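Local coordinates for protein response regulator ChrA (Corynebacterium diphtheriae, PDB 4YN8) that probably binds DNA and regulates transcription as the response regulator of a haem-sensing two-component system, with a receiver domain joined to a LuxR-type helix-turn-helix domain, at residues Ile194-Ala197 against Arg198-Leu202; Ala113-Ala116 against Thr117-Arg121; Leu151-Glu155 against Gln156-Asn160. The protein carries 1 engineered substitution. All blocks are in the same frame, centred on the assembly; numbering follows the deposited sequence.

Contact 1 (Ile194-Ala197 against Arg198-Leu202); sequences ITAA and RQQRL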
loop_
_atom_site.group_PDB
_atom_site.type_symbol
_atom_site.label_atom_id
_atom_site.label_comp_id
_atom_site.label_asym_id
_atom_site.label_seq_id
_atom_site.Cartn_x
_atom_site.Cartn_y
_atom_site.Cartn_z
ATOM N N ILE A 194 -4.172 -31.905 0.914
ATOM C CA ILE A 194 -4.187 -32.967 1.901
ATOM C C ILE A 194 -2.847 -33.032 2.635
ATOM O O ILE A 194 -2.831 -33.131 3.869
ATOM C CB ILE A 194 -4.514 -34.347 1.294
ATOM C CG1 ILE A 194 -5.968 -34.385 0.780
ATOM C CG2 ILE A 194 -4.304 -35.473 2.316
ATOM C CD1 ILE A 194 -6.975 -34.159 1.894
ATOM N N THR A 195 -1.754 -33.001 1.887
ATOM C CA THR A 195 -0.415 -32.944 2.525
ATOM C C THR A 195 -0.273 -31.763 3.485
ATOM O O THR A 195 0.180 -31.942 4.628
ATOM C CB THR A 195 0.685 -32.870 1.460
ATOM O OG1 THR A 195 0.561 -34.028 0.652
ATOM C CG2 THR A 195 2.049 -32.840 2.072
ATOM N N ALA A 196 -0.687 -30.578 3.079
ATOM C CA ALA A 196 -0.590 -29.429 3.955
ATOM C C ALA A 196 -1.480 -29.578 5.189
ATOM O O ALA A 196 -1.094 -29.201 6.282
ATOM C CB ALA A 196 -0.927 -28.140 3.225
ATOM N N ALA A 197 -2.692 -30.121 5.002
ATOM C CA ALA A 197 -3.632 -30.267 6.098
ATOM C C ALA A 197 -3.088 -31.277 7.113
ATOM O O ALA A 197 -3.273 -31.123 8.301
ATOM C CB ALA A 197 -4.960 -30.737 5.590
ATOM N N ARG A 198 -2.401 -32.288 6.611
ATOM C CA ARG A 198 -1.733 -33.258 7.513
ATOM C C ARG A 198 -0.534 -32.652 8.271
ATOM O O ARG A 198 -0.429 -32.864 9.496
ATOM C CB ARG A 198 -1.263 -34.490 6.736
ATOM C CG ARG A 198 -2.387 -35.338 6.237
ATOM C CD ARG A 198 -1.882 -36.445 5.358
ATOM N NE ARG A 198 -2.895 -37.469 5.130
ATOM C CZ ARG A 198 -2.748 -38.450 4.257
ATOM N NH1 ARG A 198 -1.628 -38.521 3.532
ATOM N NH2 ARG A 198 -3.703 -39.368 4.179
ATOM N N GLN A 199 0.309 -31.880 7.580
ATOM C CA GLN A 199 1.457 -31.238 8.218
ATOM C C GLN A 199 1.000 -30.254 9.271
ATOM O O GLN A 199 1.594 -30.130 10.363
ATOM C CB GLN A 199 2.282 -30.506 7.170
ATOM C CG GLN A 199 2.973 -31.483 6.251
ATOM C CD GLN A 199 3.614 -30.814 5.075
ATOM O OE1 GLN A 199 3.286 -29.658 4.751
ATOM N NE2 GLN A 199 4.517 -31.528 4.396
ATOM N N GLN A 200 -0.106 -29.591 8.970
ATOM C CA GLN A 200 -0.654 -28.579 9.855
ATOM C C GLN A 200 -1.558 -29.115 10.951
ATOM O O GLN A 200 -2.070 -28.376 11.827
ATOM C CB GLN A 200 -1.380 -27.506 9.023
ATOM C CG GLN A 200 -0.412 -26.703 8.206
ATOM C CD GLN A 200 -1.020 -25.560 7.458
ATOM O OE1 GLN A 200 -1.976 -24.960 7.929
ATOM N NE2 GLN A 200 -0.479 -25.267 6.249
ATOM N N ARG A 201 -1.748 -30.417 10.935
ATOM C CA ARG A 201 -2.556 -31.106 11.936
ATOM C C ARG A 201 -4.009 -30.610 12.045
ATOM O O ARG A 201 -4.555 -30.475 13.150
ATOM C CB ARG A 201 -1.844 -31.137 13.305
ATOM C CG ARG A 201 -0.456 -31.717 13.214
ATOM C CD ARG A 201 -0.512 -33.190 12.912
ATOM N NE ARG A 201 0.746 -33.844 13.322
ATOM C CZ ARG A 201 1.859 -33.859 12.607
ATOM N NH1 ARG A 201 1.925 -33.268 11.418
ATOM N NH2 ARG A 201 2.943 -34.446 13.111
ATOM N N LEU A 202 -4.584 -30.356 10.891
ATOM C CA LEU A 202 -5.913 -29.754 10.795
ATOM C C LEU A 202 -7.050 -30.777 10.731
ATOM O O LEU A 202 -8.184 -30.407 11.071
ATOM C CB LEU A 202 -5.996 -28.864 9.593
ATOM C CG LEU A 202 -5.005 -27.714 9.584
ATOM C CD1 LEU A 202 -5.124 -26.920 8.313
ATOM C CD2 LEU A 202 -5.264 -26.801 10.780
#
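Backbone bonds carry most of the link between Ile-194–Ala-197 and Arg-198–Leu-202, the last turn of helix 190-199 and its exit. Arg-198 N donates to Ile-194 O at 2.9 Å, and Gln-199 N and Gln-200 N repeat the i to i-4 pattern onto Thr-195 O and Ala-196 O. The pattern then changes: Leu-202 N, five residues on, takes Ala-197 O at 3.0 Å in an almost straight bond (N-H...O 175°). With Arg-201 at positive phi (58°), this is a Schellman motif, which here closes the last helix of the LuxR-type DNA-binding domain. Arg-201 also secures the turn by its side chain, since its NH1 and its N reach Arg-198 O from opposite faces of that carbonyl, NH1 at 3.1 Å.

Side-chain packing follows the same i, i+4 spacing. Ile-194 CG2 sits over one face of the Arg-198 guanidinium, toward its rim, 3.7 Å from NE; that NE is salt-bridged to Glu-155. Thr-195 and Gln-199 run alongside each other, with the methyl CG2 3.6 Å from the amide NE2. Gln-199 CG, anti to the carbonyl carbon (chi1 -69°), lies against Thr-195 O. The Leu-202 side chain stays beside Ala-197 O and packs on Leu-143 and Leu-185.

Contact 2 (Ala113-Ala116 against Thr117-Arg121); sequences AVVA and TFEGR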
loop_
_atom_site.group_PDB
_atom_site.type_symbol
_atom_site.label_atom_id
_atom_site.label_comp_id
_atom_site.label_asym_id
_atom_site.label_seq_id
_atom_site.Cartn_x
_atom_site.Cartn_y
_atom_site.Cartn_z
ATOM N N ALA A 113 10.563 17.423 7.500
ATOM C CA ALA A 113 10.564 16.409 6.406
ATOM C C ALA A 113 10.952 17.002 5.049
ATOM O O ALA A 113 11.732 16.411 4.296
ATOM C CB ALA A 113 9.236 15.694 6.308
ATOM N N VAL A 114 10.464 18.199 4.763
ATOM C CA VAL A 114 10.900 18.881 3.540
ATOM C C VAL A 114 12.381 19.204 3.552
ATOM O O VAL A 114 13.127 18.950 2.570
ATOM C CB VAL A 114 10.054 20.121 3.255
ATOM C CG1 VAL A 114 10.618 20.897 2.085
ATOM C CG2 VAL A 114 8.594 19.708 2.980
ATOM N N VAL A 115 12.870 19.724 4.647
ATOM C CA VAL A 115 14.284 20.005 4.716
ATOM C C VAL A 115 15.137 18.766 4.605
ATOM O O VAL A 115 16.141 18.740 3.890
ATOM C CB VAL A 115 14.624 20.779 6.037
ATOM C CG1 VAL A 115 16.131 20.861 6.211
ATOM C CG2 VAL A 115 13.983 22.169 6.044
ATOM N N ALA A 116 14.768 17.705 5.316
ATOM C CA ALA A 116 15.505 16.427 5.273
ATOM C C ALA A 116 15.560 15.859 3.880
ATOM O O ALA A 116 16.590 15.435 3.412
ATOM C CB ALA A 116 14.838 15.419 6.168
ATOM N N THR A 117 14.425 15.944 3.187
ATOM C CA THR A 117 14.319 15.427 1.813
ATOM C C THR A 117 15.243 16.196 0.896
ATOM O O THR A 117 15.931 15.589 0.071
ATOM C CB THR A 117 12.866 15.492 1.340
ATOM O OG1 THR A 117 12.061 14.674 2.220
ATOM C CG2 THR A 117 12.694 14.928 -0.095
ATOM N N PHE A 118 15.237 17.504 1.031
ATOM C CA PHE A 118 16.141 18.382 0.265
ATOM C C PHE A 118 17.608 18.052 0.502
ATOM O O PHE A 118 18.408 18.083 -0.426
ATOM C CB PHE A 118 15.883 19.805 0.631
ATOM C CG PHE A 118 16.740 20.809 -0.115
ATOM C CD1 PHE A 118 16.795 20.795 -1.501
ATOM C CD2 PHE A 118 17.449 21.766 0.590
ATOM C CE1 PHE A 118 17.543 21.743 -2.209
ATOM C CE2 PHE A 118 18.186 22.726 -0.102
ATOM C CZ PHE A 118 18.225 22.720 -1.499
ATOM N N GLU A 119 17.959 17.772 1.753
ATOM C CA GLU A 119 19.356 17.450 2.124
ATOM C C GLU A 119 19.724 15.997 1.886
ATOM O O GLU A 119 20.852 15.570 2.131
ATOM C CB GLU A 119 19.606 17.838 3.582
ATOM C CG GLU A 119 19.371 19.301 3.884
ATOM C CD GLU A 119 19.562 19.701 5.339
ATOM O OE1 GLU A 119 19.618 18.834 6.222
ATOM O OE2 GLU A 119 19.587 20.931 5.581
ATOM N N GLY A 120 18.798 15.189 1.420
ATOM C CA GLY A 120 19.089 13.822 1.054
ATOM C C GLY A 120 19.151 12.911 2.258
ATOM O O GLY A 120 19.789 11.878 2.184
ATOM N N ARG A 121 18.441 13.258 3.321
ATOM C CA ARG A 121 18.284 12.422 4.505
ATOM C C ARG A 121 16.922 11.745 4.494
ATOM O O ARG A 121 15.919 12.397 4.169
ATOM C CB ARG A 121 18.449 13.252 5.774
ATOM C CG ARG A 121 19.804 13.915 5.890
ATOM C CD ARG A 121 20.014 14.668 7.181
ATOM N NE ARG A 121 19.413 16.014 7.219
ATOM C CZ ARG A 121 18.303 16.295 7.888
ATOM N NH1 ARG A 121 17.689 15.328 8.560
ATOM N NH2 ARG A 121 17.799 17.520 7.900
#
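The Arg-121 guanidinium has Ala-116 CA over one face, 3.7 Å from NH2 and offset toward the rim, while the Glu-119 carboxylate meets its edge in the plane of the group. The grip is side-on and converges on one oxygen: NE and NH2 both donate to Glu-119 OE1, NH2 at 2.8 Å. A bend at chi3 (-81°) folds the arginine back over the helix end, bringing NH1 to 3.7 Å from Ala-116 CB.

Beneath this salt bridge lies a Schellman motif that ends helix 107-119, the helical part of the beta-alpha-beta unit between strands 99-102 and 123-124 of the CheY-like receiver domain. Gly-120 takes positive phi (80°), and Arg-121 N returns to Ala-116 O at 2.9 Å. Glu-119 lies alongside Val-115, and Val-115 CG1 is 3.5 Å from Glu-119 OE2.

On the inner side Val-114 packs on strands 6-11 and 77-81, and Thr-117 on Leu-78 and Val-50. The hydroxyl of this buried threonine is satisfied within the helix: with OG1 beside the backbone N (chi1 -61°), it donates to Ala-113 O at 2.7 Å, and Thr-117 N reaches the same oxygen from the opposite face of the carbonyl at 2.9 Å.

Contact 3 (Leu151-Glu155 against Gln156-Asn160); sequences LQNLE and QGLSN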
loop_
_atom_site.group_PDB
_atom_site.type_symbol
_atom_site.label_atom_id
_atom_site.label_comp_id
_atom_site.label_asym_id
_atom_site.label_seq_id
_atom_site.Cartn_x
_atom_site.Cartn_y
_atom_site.Cartn_z
ATOM N N LEU A 151 -11.961 -31.096 3.876
ATOM C CA LEU A 151 -10.586 -31.710 3.846
ATOM C C LEU A 151 -10.586 -33.174 4.280
ATOM O O LEU A 151 -9.912 -34.026 3.632
ATOM C CB LEU A 151 -9.629 -30.888 4.682
ATOM C CG LEU A 151 -9.217 -29.583 4.038
ATOM C CD1 LEU A 151 -8.689 -28.675 5.151
ATOM C CD2 LEU A 151 -8.170 -29.795 2.951
ATOM N N GLN A 152 -11.325 -33.487 5.330
ATOM C CA GLN A 152 -11.397 -34.878 5.858
ATOM C C GLN A 152 -11.969 -35.796 4.787
ATOM O O GLN A 152 -11.537 -36.957 4.625
ATOM C CB GLN A 152 -12.224 -34.928 7.112
ATOM C CG GLN A 152 -11.496 -34.290 8.275
ATOM C CD GLN A 152 -12.301 -34.140 9.503
ATOM O OE1 GLN A 152 -13.533 -33.956 9.460
ATOM N NE2 GLN A 152 -11.660 -34.323 10.625
ATOM N N ASN A 153 -12.949 -35.301 4.031
ATOM C CA ASN A 153 -13.462 -36.112 2.910
ATOM C C ASN A 153 -12.575 -36.143 1.677
ATOM O O ASN A 153 -12.507 -37.191 0.983
ATOM C CB ASN A 153 -14.914 -35.682 2.579
ATOM C CG ASN A 153 -15.893 -36.093 3.656
ATOM O OD1 ASN A 153 -16.206 -35.354 4.600
ATOM N ND2 ASN A 153 -16.332 -37.292 3.565
ATOM N N LEU A 154 -11.862 -35.058 1.397
ATOM C CA LEU A 154 -10.876 -35.062 0.324
ATOM C C LEU A 154 -9.796 -36.123 0.625
ATOM O O LEU A 154 -9.280 -36.760 -0.308
ATOM C CB LEU A 154 -10.128 -33.734 0.172
ATOM C CG LEU A 154 -10.615 -32.570 -0.663
ATOM C CD1 LEU A 154 -9.552 -31.466 -0.611
ATOM C CD2 LEU A 154 -10.916 -32.995 -2.108
ATOM N N GLU A 155 -9.453 -36.255 1.903
ATOM C CA GLU A 155 -8.418 -37.243 2.336
ATOM C C GLU A 155 -8.862 -38.674 2.006
ATOM O O GLU A 155 -8.025 -39.545 1.758
ATOM C CB GLU A 155 -8.192 -37.136 3.840
ATOM C CG GLU A 155 -6.950 -37.891 4.313
ATOM C CD GLU A 155 -6.738 -37.905 5.822
ATOM O OE1 GLU A 155 -7.732 -37.745 6.585
ATOM O OE2 GLU A 155 -5.569 -38.193 6.252
ATOM N N GLN A 156 -10.168 -38.937 2.050
ATOM C CA GLN A 156 -10.716 -40.238 1.703
ATOM C C GLN A 156 -10.847 -40.482 0.200
ATOM O O GLN A 156 -11.322 -41.519 -0.195
ATOM C CB GLN A 156 -12.052 -40.438 2.392
ATOM C CG GLN A 156 -11.945 -40.453 3.896
ATOM C CD GLN A 156 -13.289 -40.257 4.545
ATOM O OE1 GLN A 156 -14.196 -41.037 4.321
ATOM N NE2 GLN A 156 -13.437 -39.200 5.317
ATOM N N GLY A 157 -10.421 -39.528 -0.609
ATOM C CA GLY A 157 -10.322 -39.638 -2.040
ATOM C C GLY A 157 -11.572 -39.249 -2.801
ATOM O O GLY A 157 -11.744 -39.653 -3.931
ATOM N N LEU A 158 -12.446 -38.448 -2.204
ATOM C CA LEU A 158 -13.707 -38.121 -2.875
ATOM C C LEU A 158 -13.502 -37.055 -3.918
ATOM O O LEU A 158 -12.791 -36.089 -3.694
ATOM C CB LEU A 158 -14.746 -37.672 -1.849
ATOM C CG LEU A 158 -15.562 -38.752 -1.189
ATOM C CD1 LEU A 158 -14.749 -39.675 -0.301
ATOM C CD2 LEU A 158 -16.674 -38.109 -0.395
ATOM N N SER A 159 -14.171 -37.200 -5.059
ATOM C CA SER A 159 -14.223 -36.175 -6.103
ATOM C C SER A 159 -15.167 -35.051 -5.655
ATOM O O SER A 159 -15.948 -35.208 -4.690
ATOM C CB SER A 159 -14.818 -36.768 -7.392
ATOM O OG SER A 159 -16.142 -37.210 -7.171
ATOM N N ASN A 160 -15.151 -33.953 -6.392
ATOM C CA ASN A 160 -16.080 -32.848 -6.126
ATOM C C ASN A 160 -17.527 -33.311 -6.153
ATOM O O ASN A 160 -18.302 -32.919 -5.293
ATOM C CB ASN A 160 -15.867 -31.752 -7.132
ATOM C CG ASN A 160 -14.582 -30.976 -6.916
ATOM O OD1 ASN A 160 -13.793 -31.185 -5.990
ATOM N ND2 ASN A 160 -14.362 -30.065 -7.801
#
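A Schellman motif ends helix 145-155 of the LuxR-type domain and starts the short connection to helix 160-167, the first helix of the helix-turn-helix expected from the family. Gly-157, at positive phi (89°), turns the chain. The pair of bonds that defines the motif runs from Gly-157 N to Leu-154 O at 3.0 Å, the donor well above the carbonyl plane, and from Leu-158 N to Asn-153 O, weak at 3.4 Å. A separate weak bond joins Gln-156 N to the same Asn-153 O at 3.1 Å.

The glutamine side chain adds another tie. Gln-156 CG stands anti to its carbonyl carbon (chi1 -63°) and the chain runs extended beyond it, which carries the amide back along the helix until NE2 donates to Gln-152 O at 3.0 Å. This donor too lies well above the carbonyl plane, and the bond is bent at the hydrogen (144°). The side chains of Asn-153 and Gln-156 lie alongside each other. Leu-158 flanks Asn-153 as well, with CB and CD1 each 3.6 Å from the Asn-153 carbonyl oxygen, while Leu-154 CD2 approaches Leu-158 O at 4.0 Å. Ser-159 then occupies the N-cap of the next helix.

Around the turn, Asn-153 and Leu-154 pack on Leu-163 of helix 160-167, and Leu-158 rests on Lys-166 there. Leu-154 also reaches Leu-178 of helix 171-185 and Ile-194 of helix 190-199, placing this helix end among the other three helices of the domain.

How the contacts relate
Each contact ends a helix in a Schellman motif, but only contacts 1 and 3 share a domain. Their centres are about 13 Å apart, and they touch through the salt bridge from Arg-198 NE to Glu-155 OE2 and through Ile-194 CD1, which lies against the helix 145-155 backbone at Leu-151 and Glu-155 and against Leu-154 CB. Contact 2, about 51 Å from contact 1 between centres, belongs to the receiver domain. All three are partly buried, contact 2 having its inner face against the parallel sheet and its charged end outside. Its ion pair stays within the turn, whereas within contact 3 the side-chain bond comes from an uncharged amide added to the backbone bonds.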